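Local coordinates for LbaCas13a H328A (C2c2) (Lachnospiraceae bacterium NK4A179, PDB 5WLH), which binds a CRISPR RNA guide, held here as pre-crRNA, and, as a Cas13a (C2c2) nuclease, probably cleaves target RNA, at residues S1267-F1270 with D1271-T1275; D1010-N1013 with R1014-S1018. All blocks are in the same frame, centred on the assembly; numbering follows the deposited sequence.

Interaction 1 (S1267-F1270 with D1271-T1275); sequences SEVF and DRFFT. With nucleotides of chain B.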
# COMPACT_ATOMS: atom_id res chain seq x y z
N SER A 1267 5.36 -13.87 -8.71
CA SER A 1267 6.59 -14.58 -8.35
C SER A 1267 7.80 -13.90 -8.94
O SER A 1267 8.84 -13.78 -8.28
CB SER A 1267 6.55 -16.04 -8.84
OG SER A 1267 5.58 -16.79 -8.17
N GLU A 1268 7.70 -13.45 -10.20
CA GLU A 1268 8.88 -12.85 -10.81
C GLU A 1268 9.14 -11.46 -10.26
O GLU A 1268 10.30 -11.05 -10.13
CB GLU A 1268 8.74 -12.82 -12.33
CG GLU A 1268 10.03 -12.30 -12.97
CD GLU A 1268 10.00 -12.31 -14.48
OE1 GLU A 1268 11.00 -11.86 -15.07
OE2 GLU A 1268 8.99 -12.77 -15.06
N VAL A 1269 8.08 -10.72 -9.90
CA VAL A 1269 8.26 -9.46 -9.20
C VAL A 1269 9.02 -9.71 -7.90
O VAL A 1269 10.04 -9.07 -7.61
CB VAL A 1269 6.90 -8.78 -8.96
CG1 VAL A 1269 7.04 -7.61 -7.96
CG2 VAL A 1269 6.31 -8.29 -10.27
N PHE A 1270 8.54 -10.66 -7.10
CA PHE A 1270 9.22 -11.02 -5.86
C PHE A 1270 10.67 -11.41 -6.12
O PHE A 1270 11.57 -11.04 -5.36
CB PHE A 1270 8.48 -12.17 -5.18
CG PHE A 1270 9.09 -12.62 -3.89
CD1 PHE A 1270 9.14 -11.75 -2.80
CD2 PHE A 1270 9.57 -13.92 -3.74
CE1 PHE A 1270 9.70 -12.14 -1.60
CE2 PHE A 1270 10.12 -14.33 -2.54
CZ PHE A 1270 10.17 -13.45 -1.46
N ASP A 1271 10.91 -12.17 -7.18
CA ASP A 1271 12.25 -12.70 -7.41
C ASP A 1271 13.22 -11.60 -7.79
O ASP A 1271 14.36 -11.57 -7.30
CB ASP A 1271 12.22 -13.76 -8.50
CG ASP A 1271 13.60 -14.33 -8.76
OD1 ASP A 1271 13.99 -15.30 -8.06
OD2 ASP A 1271 14.30 -13.78 -9.63
N ARG A 1272 12.81 -10.67 -8.67
CA ARG A 1272 13.82 -9.75 -9.20
C ARG A 1272 13.34 -8.36 -9.59
O ARG A 1272 14.15 -7.60 -10.14
CB ARG A 1272 14.51 -10.37 -10.43
CG ARG A 1272 13.58 -10.73 -11.58
CD ARG A 1272 14.45 -11.25 -12.74
NE ARG A 1272 13.69 -11.83 -13.85
CZ ARG A 1272 14.28 -12.42 -14.89
NH1 ARG A 1272 15.61 -12.49 -14.92
NH2 ARG A 1272 13.56 -12.92 -15.88
N PHE A 1273 12.09 -7.96 -9.33
CA PHE A 1273 11.73 -6.60 -9.71
C PHE A 1273 12.19 -5.59 -8.67
O PHE A 1273 12.49 -4.44 -9.00
CB PHE A 1273 10.21 -6.51 -9.92
CG PHE A 1273 9.77 -5.34 -10.75
CD1 PHE A 1273 10.07 -5.26 -12.10
CD2 PHE A 1273 9.01 -4.32 -10.16
CE1 PHE A 1273 9.65 -4.18 -12.85
CE2 PHE A 1273 8.58 -3.24 -10.92
CZ PHE A 1273 8.88 -3.18 -12.26
N PHE A 1274 12.28 -6.00 -7.40
CA PHE A 1274 12.63 -5.12 -6.30
C PHE A 1274 13.98 -5.50 -5.71
O PHE A 1274 14.18 -5.49 -4.50
CB PHE A 1274 11.52 -5.14 -5.25
CG PHE A 1274 10.33 -4.35 -5.66
CD1 PHE A 1274 10.45 -2.98 -5.86
CD2 PHE A 1274 9.11 -4.96 -5.89
CE1 PHE A 1274 9.35 -2.22 -6.26
CE2 PHE A 1274 8.00 -4.21 -6.28
CZ PHE A 1274 8.12 -2.85 -6.46
N THR A 1275 14.95 -5.78 -6.59
CA THR A 1275 16.31 -5.96 -6.13
C THR A 1275 16.85 -4.72 -5.44
O THR A 1275 17.79 -4.82 -4.64
CB THR A 1275 17.21 -6.29 -7.33
OG1 THR A 1275 17.03 -5.26 -8.33
CG2 THR A 1275 16.80 -7.62 -7.92
P A B 4 17.99 -14.91 -3.92
OP1 A B 4 17.95 -13.48 -3.52
OP2 A B 4 19.02 -15.83 -3.36
O5' A B 4 16.58 -15.56 -3.59
C5' A B 4 15.38 -14.96 -4.06
C4' A B 4 14.22 -15.88 -3.81
O4' A B 4 14.40 -17.10 -4.56
C3' A B 4 14.06 -16.35 -2.38
O3' A B 4 13.41 -15.39 -1.57
C2' A B 4 13.29 -17.64 -2.54
O2' A B 4 11.92 -17.37 -2.83
C1' A B 4 13.92 -18.20 -3.82
N9 A B 4 15.06 -19.08 -3.53
C8 A B 4 16.41 -18.82 -3.61
N7 A B 4 17.16 -19.86 -3.32
C5 A B 4 16.24 -20.87 -3.04
C6 A B 4 16.36 -22.22 -2.65
N6 A B 4 17.52 -22.85 -2.47
N1 A B 4 15.22 -22.92 -2.46
C2 A B 4 14.04 -22.32 -2.63
N3 A B 4 13.80 -21.06 -2.99
C4 A B 4 14.94 -20.39 -3.17
P A B 3 22.85 -15.38 -6.56
OP1 A B 3 22.44 -15.01 -5.18
OP2 A B 3 23.96 -16.34 -6.79
O5' A B 3 21.62 -15.99 -7.37
C5' A B 3 20.57 -16.61 -6.69
C4' A B 3 19.25 -16.16 -7.24
O4' A B 3 18.83 -17.11 -8.26
C3' A B 3 18.15 -16.17 -6.21
O3' A B 3 18.06 -14.93 -5.52
C2' A B 3 16.92 -16.55 -7.01
O2' A B 3 16.46 -15.42 -7.74
C1' A B 3 17.53 -17.53 -8.00
N9 A B 3 17.63 -18.90 -7.46
C8 A B 3 18.80 -19.62 -7.27
N7 A B 3 18.59 -20.83 -6.80
C5 A B 3 17.21 -20.91 -6.68
C6 A B 3 16.35 -21.93 -6.25
N6 A B 3 16.80 -23.12 -5.82
N1 A B 3 15.01 -21.70 -6.26
C2 A B 3 14.58 -20.51 -6.69
N3 A B 3 15.30 -19.47 -7.12
C4 A B 3 16.61 -19.73 -7.09
O HOH W 1 12.73 -8.48 -6.03

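Interaction 2 (D1010-N1013 with R1014-S1018); sequences DSLN and RFCNS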
# COMPACT_ATOMS: atom_id res chain seq x y z
N ASP A 1010 -32.71 -16.71 -31.20
CA ASP A 1010 -33.82 -17.64 -30.97
C ASP A 1010 -33.47 -18.69 -29.93
O ASP A 1010 -34.31 -19.04 -29.09
CB ASP A 1010 -34.22 -18.31 -32.29
CG ASP A 1010 -34.88 -17.36 -33.25
OD1 ASP A 1010 -35.63 -16.48 -32.78
OD2 ASP A 1010 -34.63 -17.47 -34.47
N SER A 1011 -32.23 -19.19 -29.97
CA SER A 1011 -31.80 -20.16 -28.97
C SER A 1011 -31.88 -19.58 -27.56
O SER A 1011 -32.20 -20.31 -26.61
CB SER A 1011 -30.39 -20.63 -29.28
OG SER A 1011 -30.17 -21.95 -28.83
N LEU A 1012 -31.61 -18.28 -27.41
CA LEU A 1012 -31.74 -17.63 -26.11
C LEU A 1012 -33.20 -17.37 -25.76
O LEU A 1012 -33.60 -17.51 -24.60
CB LEU A 1012 -30.93 -16.33 -26.09
CG LEU A 1012 -31.07 -15.42 -24.86
CD1 LEU A 1012 -30.71 -16.16 -23.58
CD2 LEU A 1012 -30.23 -14.15 -25.01
N ASN A 1013 -34.01 -17.00 -26.76
CA ASN A 1013 -35.43 -16.78 -26.51
C ASN A 1013 -36.12 -18.09 -26.14
O ASN A 1013 -36.97 -18.11 -25.25
CB ASN A 1013 -36.08 -16.15 -27.74
CG ASN A 1013 -37.56 -15.86 -27.53
OD1 ASN A 1013 -37.94 -15.05 -26.69
ND2 ASN A 1013 -38.40 -16.53 -28.31
N ARG A 1014 -35.75 -19.19 -26.80
CA ARG A 1014 -36.27 -20.50 -26.43
C ARG A 1014 -35.91 -20.85 -24.99
O ARG A 1014 -36.74 -21.38 -24.24
CB ARG A 1014 -35.72 -21.57 -27.38
CG ARG A 1014 -36.78 -22.33 -28.17
CD ARG A 1014 -36.13 -23.35 -29.11
NE ARG A 1014 -35.33 -22.72 -30.16
CZ ARG A 1014 -34.02 -22.87 -30.29
NH1 ARG A 1014 -33.34 -23.62 -29.43
NH2 ARG A 1014 -33.37 -22.27 -31.28
N PHE A 1015 -34.68 -20.54 -24.59
CA PHE A 1015 -34.20 -20.89 -23.26
C PHE A 1015 -34.94 -20.12 -22.18
O PHE A 1015 -35.28 -20.68 -21.13
CB PHE A 1015 -32.69 -20.63 -23.19
CG PHE A 1015 -32.06 -21.04 -21.90
CD1 PHE A 1015 -31.72 -22.37 -21.68
CD2 PHE A 1015 -31.77 -20.10 -20.93
CE1 PHE A 1015 -31.11 -22.74 -20.50
CE2 PHE A 1015 -31.17 -20.47 -19.75
CZ PHE A 1015 -30.84 -21.80 -19.53
N CYS A 1016 -35.21 -18.83 -22.41
CA CYS A 1016 -35.91 -18.04 -21.40
C CYS A 1016 -37.39 -18.39 -21.34
O CYS A 1016 -38.03 -18.20 -20.30
CB CYS A 1016 -35.74 -16.55 -21.68
SG CYS A 1016 -34.02 -16.01 -21.72
N ASN A 1017 -37.96 -18.87 -22.44
CA ASN A 1017 -39.36 -19.28 -22.46
C ASN A 1017 -39.55 -20.74 -22.06
O ASN A 1017 -40.70 -21.20 -21.98
CB ASN A 1017 -39.96 -19.04 -23.85
CG ASN A 1017 -40.30 -17.58 -24.08
OD1 ASN A 1017 -41.24 -17.06 -23.49
ND2 ASN A 1017 -39.52 -16.92 -24.93
N SER A 1018 -38.47 -21.46 -21.80
CA SER A 1018 -38.55 -22.83 -21.32
C SER A 1018 -38.83 -22.86 -19.82
O SER A 1018 -38.51 -21.91 -19.08
CB SER A 1018 -37.26 -23.57 -21.63
OG SER A 1018 -36.27 -23.25 -20.66

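Interaction 1 (S1267-F1270 with D1271-T1275)
Glu1268 and Arg1272 face each other one turn apart near the C-terminal end of helix 1262-1273, an i to i+4 salt bridge on an RNA-contacting helix. In Arg1272, CG sits between the backbone N and the carbonyl carbon (chi1 58°), which turns the chain back over Glu1268 O and lets NE meet OE1. From CB outward, Arg1272 CG rests 3.6 Å from Glu1268 O, and after an extended run Arg1272 NE lies 3.0 Å from Glu1268 OE1. Arg1272 NH2 is 2.9 Å from Glu1268 OE1, so the guanidinium grips side-on with two nitrogens. OE1 lies near the guanidinium plane, whereas the carboxylate is turned 38° from it; both nitrogens approach OE1 from one face, NH2 from well above the carboxylate plane. NH1 turns to Glu1238 and to Met1309 O.

Backbone bonds from Asp1271 N to Ser1267 O and from Phe1273 N to Val1269 O continue the helical pattern. The turn is wider, of pi type, at 1271-1273; just beyond, a water accepts from Phe1274 N and donates to Phe1270 O, bridging the chain one turn apart. Val1269 CG1 packs 3.9 Å from both Phe1273 CB and Phe1274 CE2, and the valine also touches Leu1122 and Trp1125 of helix 1106-1145.

RNA lies beside Phe1270 and Asp1271. Phe1270 meets A4 of chain B at the ring edge, CE2 being 3.5 Å from O2'. Asp1271 also pairs with Lys1308 through OD2, while its OD1 accepts the 2'-hydroxyl of A3 of chain B, with a very short 2.5 Å between OD1 and O2'.

Interaction 2 (D1010-N1013 with R1014-S1018)
Asn1013 O is the acceptor on which Asn1017 closes, near the C-terminal end of helix 1008-1017. It takes two donors from that residue: Asn1017 N lies 3.1 Å and Asn1017 ND2 2.8 Å from Asn1013 O. They arrive from opposite faces of the carbonyl plane, and ND2 stands well out of it. With CG beside its backbone N (chi1 -78°), Asn1017 folds its amide back over the preceding turn. There Asn1017 ND2 also lies 3.0 Å from Asn1013 OD1, the two amide planes being 73° apart. A leucine in place of Asn1013 would keep the backbone acceptor, but Asn1017 ND2 would probably lose the amide oxygen beside it and be held by the main-chain oxygen with less to fix its rotation.

Three more i to i+4 bonds precede this one: Arg1014 N donates to Asp1010 O in a nearly straight bond (N-H...O 168°), Phe1015 N to Ser1011 O, and Cys1016 N to Leu1012 O. The Arg1014 chain bends at chi3 and lays one face of its guanidinium over the backbone of Asp1010 and Ser1011, NH2 lying 3.5 Å from Ser1011 CA. Its charge is met by Asp1004, which forms a salt bridge with NH2. Just beyond, Ser1018 OG donates to Phe1015 O across 2.8 Å and is also bonded to Arg1062. On the apolar side, Leu1012 CD1 packs 3.8 Å from Cys1016 SG.

Strand 1030-1031 covers this side through Tyr1030, which touches Leu1012, Asn1013 and Cys1016; Phe1015 reaches Arg1062 and Ile1065 of helix 1062-1075, and backbone bonds join Cys1016 to Ala1027 and Ser1018 to Val1026.

How the interactions relate
Going from the N terminus, interaction 2 comes first, within helix 1008-1017, and is complete before interaction 1 begins in helix 1262-1273. Each joins adjoining segments, so neither closes a long loop, and the two run in series without nesting or crossing. The centres of interactions 1 and 2 lie about 50 Å apart, and the nearest atoms of interactions 1 and 2 about 38 Å apart. Interaction 1, its centre about 17 Å from the chain centre, ties a helix to strand 1321-1330, helix 1106-1145 and the bound pre-crRNA. Interaction 2, its centre about 47 Å from the chain centre, joins helix 1008-1017 to strand 1030-1031 and helix 1062-1075.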